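Local coordinates for sulfonate ABC transporter, periplasmic sulfonate-binding protein SsuA (Methylobacillus flagellatus, PDB 3UIF) that probably binds sulfonates or related sulfate esters in the periplasm and delivers them to an ABC transporter for uptake into the cell, at residues A[95-100]-A[199-204]; A[194-199]-A[262-267]. All blocks are in the same frame, centred on the assembly; numbering follows the deposited sequence.

Contact 1: residues A[95-100]-A[199-204]; sequences WGTTSN and KLMGGV
Trp95 and the Gly202-Gly203 backbone form the tightly packed end of this buried contact. Trp95 CB points toward the other segment, and with CG between the backbone N and the carbonyl carbon (chi1 67°) the indole lies with one face over the glycines. Gly203 N sits above its plane, 3.4 Å from Trp95 CD2. Gly202 CA makes a CH-pi contact, 3.9 Å from the centroid of the five-membered ring. The backbone angles of Gly202 and Gly203 suit glycine, and with no side chain there the ring can lie close. Trp95 N also donates to Gly202 O at 2.8 Å in a nearly straight bond. Tyr225 of helix 215-233 and Ile73 of strand 71-75 also touch the indole.

The two backbones run roughly antiparallel, their end-to-end directions 157° apart. Further along, Thr98 N donates to Leu200 O at 2.7 Å, from above the carbonyl plane. Leu200 N returns a bond to Ser99 O, 3.2 Å long and in the plane of that carbonyl. Thr97 CG2 packs on Lys199 CB at 3.6 Å and reaches CE of selenomethionine Met201, whose chain is extended beyond CG.

The Thr98-Ser99 part is the more open side, with both residues partly exposed, though Thr98 CG2 still meets Leu200 CB at 3.5 Å and Ser99 CB touches Leu200 CD2. A glycerol, probably from the crystallisation liquor, lies near Thr98 and hydrogen-bonds to Trp95 O and Thr97 O. At the far end, Lys199 NZ gives Asn100 OD1 a weak bond of 3.0 Å. Their stronger partners are Asp262 for the lysine and Thr191 for the amide. Each segment leads from one sheet to the other, as expected for the paired interlobe connections that form the hinge of a type 2 periplasmic binding protein.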
loop_
_atom_site.group_PDB
_atom_site.type_symbol
_atom_site.label_atom_id
_atom_site.label_comp_id
_atom_site.label_asym_id
_atom_site.label_seq_id
_atom_site.Cartn_x
_atom_site.Cartn_y
_atom_site.Cartn_z
ATOM N N TRP A 95 -6.199 4.221 -1.946
ATOM C CA TRP A 95 -5.161 5.180 -2.283
ATOM C C TRP A 95 -4.435 4.867 -3.582
ATOM O O TRP A 95 -3.489 5.556 -3.969
ATOM C CB TRP A 95 -4.199 5.372 -1.112
ATOM C CG TRP A 95 -3.339 4.179 -0.730
ATOM C CD1 TRP A 95 -3.044 3.046 -1.494
ATOM C CD2 TRP A 95 -2.593 3.989 0.523
ATOM N NE1 TRP A 95 -2.211 2.200 -0.816
ATOM C CE2 TRP A 95 -1.888 2.702 0.390
ATOM C CE3 TRP A 95 -2.433 4.733 1.698
ATOM C CZ2 TRP A 95 -1.078 2.191 1.408
ATOM C CZ3 TRP A 95 -1.608 4.211 2.710
ATOM C CH2 TRP A 95 -0.948 2.967 2.562
ATOM N N GLY A 96 -4.883 3.823 -4.268
ATOM C CA GLY A 96 -4.262 3.392 -5.497
ATOM C C GLY A 96 -3.319 2.231 -5.265
ATOM O O GLY A 96 -3.574 1.342 -4.423
ATOM N N THR A 97 -2.225 2.215 -6.008
ATOM C CA THR A 97 -1.294 1.128 -5.854
ATOM C C THR A 97 -0.039 1.674 -5.270
ATOM O O THR A 97 0.614 2.556 -5.829
ATOM C CB THR A 97 -1.025 0.361 -7.158
ATOM O OG1 THR A 97 -0.950 1.287 -8.247
ATOM C CG2 THR A 97 -2.137 -0.650 -7.419
ATOM N N THR A 98 0.297 1.156 -4.106
ATOM C CA THR A 98 1.347 1.777 -3.355
ATOM C C THR A 98 2.763 1.347 -3.811
ATOM O O THR A 98 3.636 2.205 -3.954
ATOM C CB THR A 98 1.032 1.751 -1.832
ATOM O OG1 THR A 98 1.950 2.592 -1.128
ATOM C CG2 THR A 98 1.026 0.362 -1.253
ATOM N N SER A 99 2.965 0.054 -4.118
ATOM C CA SER A 99 4.302 -0.451 -4.452
ATOM C C SER A 99 4.345 -1.589 -5.463
ATOM O O SER A 99 3.501 -2.498 -5.434
ATOM C CB SER A 99 4.992 -0.967 -3.182
ATOM O OG SER A 99 4.570 -0.253 -2.035
ATOM N N ASN A 100 5.355 -1.570 -6.326
ATOM C CA ASN A 100 5.724 -2.763 -7.067
ATOM C C ASN A 100 6.570 -3.697 -6.186
ATOM O O ASN A 100 7.048 -3.306 -5.106
ATOM C CB ASN A 100 6.487 -2.410 -8.357
ATOM C CG ASN A 100 5.618 -1.696 -9.378
ATOM O OD1 ASN A 100 4.688 -2.278 -9.956
ATOM N ND2 ASN A 100 5.922 -0.423 -9.615
ATOM N N LYS A 199 0.062 -5.627 -7.301
ATOM C CA LYS A 199 0.637 -4.474 -6.650
ATOM C C LYS A 199 0.019 -4.287 -5.273
ATOM O O LYS A 199 -1.107 -4.721 -5.029
ATOM C CB LYS A 199 0.376 -3.244 -7.499
ATOM C CG LYS A 199 1.417 -2.987 -8.571
ATOM C CD LYS A 199 0.790 -2.166 -9.692
ATOM C CE LYS A 199 1.710 -2.073 -10.894
ATOM N NZ LYS A 199 2.310 -0.724 -10.830
ATOM N N LEU A 200 0.753 -3.629 -4.385
ATOM C CA LEU A 200 0.258 -3.337 -3.026
ATOM C C LEU A 200 -0.809 -2.227 -3.006
ATOM O O LEU A 200 -0.755 -1.260 -3.783
ATOM C CB LEU A 200 1.424 -2.994 -2.081
ATOM C CG LEU A 200 2.176 -4.196 -1.494
ATOM C CD1 LEU A 200 2.212 -5.382 -2.454
ATOM C CD2 LEU A 200 3.577 -3.837 -1.060
HETATM N N MSE A 201 -1.782 -2.386 -2.115
HETATM C CA MSE A 201 -2.923 -1.464 -2.044
HETATM C C MSE A 201 -3.180 -0.952 -0.627
HETATM O O MSE A 201 -2.330 -1.082 0.258
HETATM C CB MSE A 201 -4.133 -2.167 -2.652
HETATM C CG MSE A 201 -3.881 -2.515 -4.117
HETATM SE SE MSE A 201 -5.597 -2.714 -5.069
HETATM C CE MSE A 201 -4.935 -3.215 -6.857
ATOM N N GLY A 202 -4.356 -0.358 -0.420
ATOM C CA GLY A 202 -4.751 0.233 0.853
ATOM C C GLY A 202 -5.401 1.585 0.648
ATOM O O GLY A 202 -5.928 1.899 -0.424
ATOM N N GLY A 203 -5.352 2.410 1.678
ATOM C CA GLY A 203 -6.005 3.699 1.619
ATOM C C GLY A 203 -6.612 4.092 2.941
ATOM O O GLY A 203 -6.053 3.802 4.000
ATOM N N VAL A 204 -7.773 4.739 2.859
ATOM C CA VAL A 204 -8.429 5.341 4.003
ATOM C C VAL A 204 -9.466 4.394 4.546
ATOM O O VAL A 204 -10.462 4.092 3.882
ATOM C CB VAL A 204 -9.088 6.683 3.648
ATOM C CG1 VAL A 204 -9.786 7.267 4.860
ATOM C CG2 VAL A 204 -8.060 7.669 3.103
#

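Contact 2: residues A[194-199]-A[262-267]; sequences APVDWK and DNVSWR
Val196 and Val264 have the nearest CA atoms of the two segments, 7.5 Å apart, too far for strand pairing there. Residues 196-198 form a 3-10 turn, with Trp198 N bonded to Pro195 O and Lys199 N to Val196 O. Residues 262-267 are irregular loop.

Side chains therefore bridge most of the gap. Asn263 ND2 donates to Ala194 O at 2.9 Å. The bond is fairly straight, and the acceptor lies in the plane of the asparagine amide. Lys199 and Asp262 approach from opposite directions and form a salt bridge. The ammonium NZ faces both carboxylate oxygens, 2.6 Å from Asp262 OD2 and 2.7 Å from Asp262 OD1, and OD1 accepts through its syn lone pair. A bend at the end of the lysine chain (chi4 -103°) turns NZ to the carboxylate. Beside the salt bridge, Val264 CG2 packs on Lys199 CE at 3.8 Å and on Val196 CG2 at 3.9 Å. The two valines meet nearly at right angles.

Asp262 OD2 also pairs with Arg269. Replacing Asp262 by an alanine here would probably leave Lys199 and Arg269 without their shared counter-charge, and the lysine end held by little more than its weak bond to Asn100. This is a mixed polar and apolar join between the second interlobe connection and a loop of the C-terminal helical region, beside the hinge of a type 2 periplasmic binding protein.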
loop_
_atom_site.group_PDB
_atom_site.type_symbol
_atom_site.label_atom_id
_atom_site.label_comp_id
_atom_site.label_asym_id
_atom_site.label_seq_id
_atom_site.Cartn_x
_atom_site.Cartn_y
_atom_site.Cartn_z
ATOM N N ALA A 194 3.350 -7.344 -14.234
ATOM C CA ALA A 194 2.306 -8.211 -13.698
ATOM C C ALA A 194 0.929 -7.554 -13.807
ATOM O O ALA A 194 0.837 -6.364 -14.113
ATOM C CB ALA A 194 2.622 -8.576 -12.262
ATOM N N PRO A 195 -0.155 -8.330 -13.585
ATOM C CA PRO A 195 -1.485 -7.712 -13.483
ATOM C C PRO A 195 -1.529 -6.669 -12.369
ATOM O O PRO A 195 -0.768 -6.753 -11.389
ATOM C CB PRO A 195 -2.390 -8.877 -13.116
ATOM C CG PRO A 195 -1.702 -10.073 -13.668
ATOM C CD PRO A 195 -0.232 -9.801 -13.569
ATOM N N VAL A 196 -2.420 -5.698 -12.525
ATOM C CA VAL A 196 -2.558 -4.590 -11.583
ATOM C C VAL A 196 -2.772 -5.032 -10.126
ATOM O O VAL A 196 -2.273 -4.381 -9.222
ATOM C CB VAL A 196 -3.684 -3.623 -12.025
ATOM C CG1 VAL A 196 -3.889 -2.522 -10.996
ATOM C CG2 VAL A 196 -3.354 -3.015 -13.381
ATOM N N ASP A 197 -3.505 -6.127 -9.910
ATOM C CA ASP A 197 -3.801 -6.627 -8.555
ATOM C C ASP A 197 -2.618 -7.215 -7.764
ATOM O O ASP A 197 -2.739 -7.432 -6.568
ATOM C CB ASP A 197 -4.966 -7.629 -8.569
ATOM C CG ASP A 197 -4.754 -8.757 -9.537
ATOM O OD1 ASP A 197 -4.650 -9.937 -9.115
ATOM O OD2 ASP A 197 -4.685 -8.458 -10.746
ATOM N N TRP A 198 -1.493 -7.469 -8.425
ATOM C CA TRP A 198 -0.296 -7.961 -7.734
ATOM C C TRP A 198 0.425 -6.867 -7.004
ATOM O O TRP A 198 1.311 -7.129 -6.190
ATOM C CB TRP A 198 0.670 -8.597 -8.706
ATOM C CG TRP A 198 0.151 -9.817 -9.420
ATOM C CD1 TRP A 198 -1.162 -10.119 -9.763
ATOM C CD2 TRP A 198 0.949 -10.922 -9.958
ATOM N NE1 TRP A 198 -1.228 -11.309 -10.438
ATOM C CE2 TRP A 198 0.001 -11.839 -10.594
ATOM C CE3 TRP A 198 2.310 -11.237 -9.969
ATOM C CZ2 TRP A 198 0.413 -13.006 -11.201
ATOM C CZ3 TRP A 198 2.711 -12.420 -10.602
ATOM C CH2 TRP A 198 1.783 -13.280 -11.199
ATOM N N LYS A 199 0.062 -5.627 -7.301
ATOM C CA LYS A 199 0.637 -4.474 -6.650
ATOM C C LYS A 199 0.019 -4.287 -5.273
ATOM O O LYS A 199 -1.107 -4.721 -5.029
ATOM C CB LYS A 199 0.376 -3.244 -7.499
ATOM C CG LYS A 199 1.417 -2.987 -8.571
ATOM C CD LYS A 199 0.790 -2.166 -9.692
ATOM C CE LYS A 199 1.710 -2.073 -10.894
ATOM N NZ LYS A 199 2.310 -0.724 -10.830
ATOM N N ASP A 262 6.436 1.590 -15.662
ATOM C CA ASP A 262 5.379 0.782 -15.066
ATOM C C ASP A 262 4.222 0.583 -16.075
ATOM O O ASP A 262 4.014 1.426 -16.950
ATOM C CB ASP A 262 4.891 1.497 -13.795
ATOM C CG ASP A 262 4.215 0.558 -12.785
ATOM O OD1 ASP A 262 3.805 -0.587 -13.128
ATOM O OD2 ASP A 262 4.068 1.003 -11.626
ATOM N N ASN A 263 3.488 -0.525 -15.973
ATOM C CA ASN A 263 2.297 -0.699 -16.815
ATOM C C ASN A 263 1.064 0.049 -16.286
ATOM O O ASN A 263 -0.034 -0.069 -16.827
ATOM C CB ASN A 263 1.983 -2.180 -17.080
ATOM C CG ASN A 263 1.711 -2.976 -15.815
ATOM O OD1 ASN A 263 1.754 -2.466 -14.688
ATOM N ND2 ASN A 263 1.455 -4.249 -16.002
ATOM N N VAL A 264 1.271 0.806 -15.214
ATOM C CA VAL A 264 0.252 1.682 -14.649
ATOM C C VAL A 264 0.800 3.116 -14.621
ATOM O O VAL A 264 1.852 3.379 -14.026
ATOM C CB VAL A 264 -0.154 1.220 -13.230
ATOM C CG1 VAL A 264 -1.194 2.162 -12.643
ATOM C CG2 VAL A 264 -0.676 -0.218 -13.251
ATOM N N SER A 265 0.102 4.029 -15.285
ATOM C CA SER A 265 0.524 5.424 -15.378
ATOM C C SER A 265 0.582 6.106 -14.021
ATOM O O SER A 265 0.071 5.590 -13.032
ATOM C CB SER A 265 -0.418 6.204 -16.288
ATOM O OG SER A 265 -1.579 6.580 -15.597
ATOM N N TRP A 266 1.210 7.274 -13.994
ATOM C CA TRP A 266 1.303 8.081 -12.790
ATOM C C TRP A 266 -0.045 8.378 -12.161
ATOM O O TRP A 266 -0.224 8.210 -10.950
ATOM C CB TRP A 266 2.054 9.378 -13.089
ATOM C CG TRP A 266 1.965 10.341 -11.947
ATOM C CD1 TRP A 266 1.242 11.525 -11.890
ATOM C CD2 TRP A 266 2.556 10.186 -10.618
ATOM N NE1 TRP A 266 1.381 12.122 -10.666
ATOM C CE2 TRP A 266 2.149 11.366 -9.852
ATOM C CE3 TRP A 266 3.383 9.237 -10.017
ATOM C CZ2 TRP A 266 2.551 11.566 -8.550
ATOM C CZ3 TRP A 266 3.788 9.451 -8.703
ATOM C CH2 TRP A 266 3.379 10.593 -7.990
ATOM N N ARG A 267 -0.996 8.813 -12.984
ATOM C CA ARG A 267 -2.352 9.075 -12.548
ATOM C C ARG A 267 -3.057 7.819 -12.046
ATOM O O ARG A 267 -3.699 7.825 -10.997
ATOM C CB ARG A 267 -3.150 9.702 -13.682
ATOM C CG ARG A 267 -4.493 10.276 -13.243
ATOM C CD ARG A 267 -5.407 10.553 -14.425
ATOM N NE ARG A 267 -4.920 11.669 -15.226
ATOM C CZ ARG A 267 -5.643 12.301 -16.154
ATOM N NH1 ARG A 267 -6.900 11.924 -16.392
ATOM N NH2 ARG A 267 -5.112 13.314 -16.845
#

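Overall arrangement
Contact 1 and contact 2 have centres 10 Å apart and share Lys199. The centre of contact 1 lies about 3 Å from the centre of the molecule, that of contact 2 about 12 Å. Along the chain the order is 95-100, 194-199 running on into 199-204, then 262-267, and the two contacts cross. Segment 95-100 leads from strand 89-94 of one sheet to strand 102-106 of the other. Residues 194-204 lead back from strand 185-190 to strand 202-207. Asn100 ND2 reaches Asp262 OD2 at 3.1 Å, a probable hydrogen bond that joins the contacts directly. Loop 262-267 thus fastens onto both interlobe connections, consistent with a link at the hinge around which such binding proteins close.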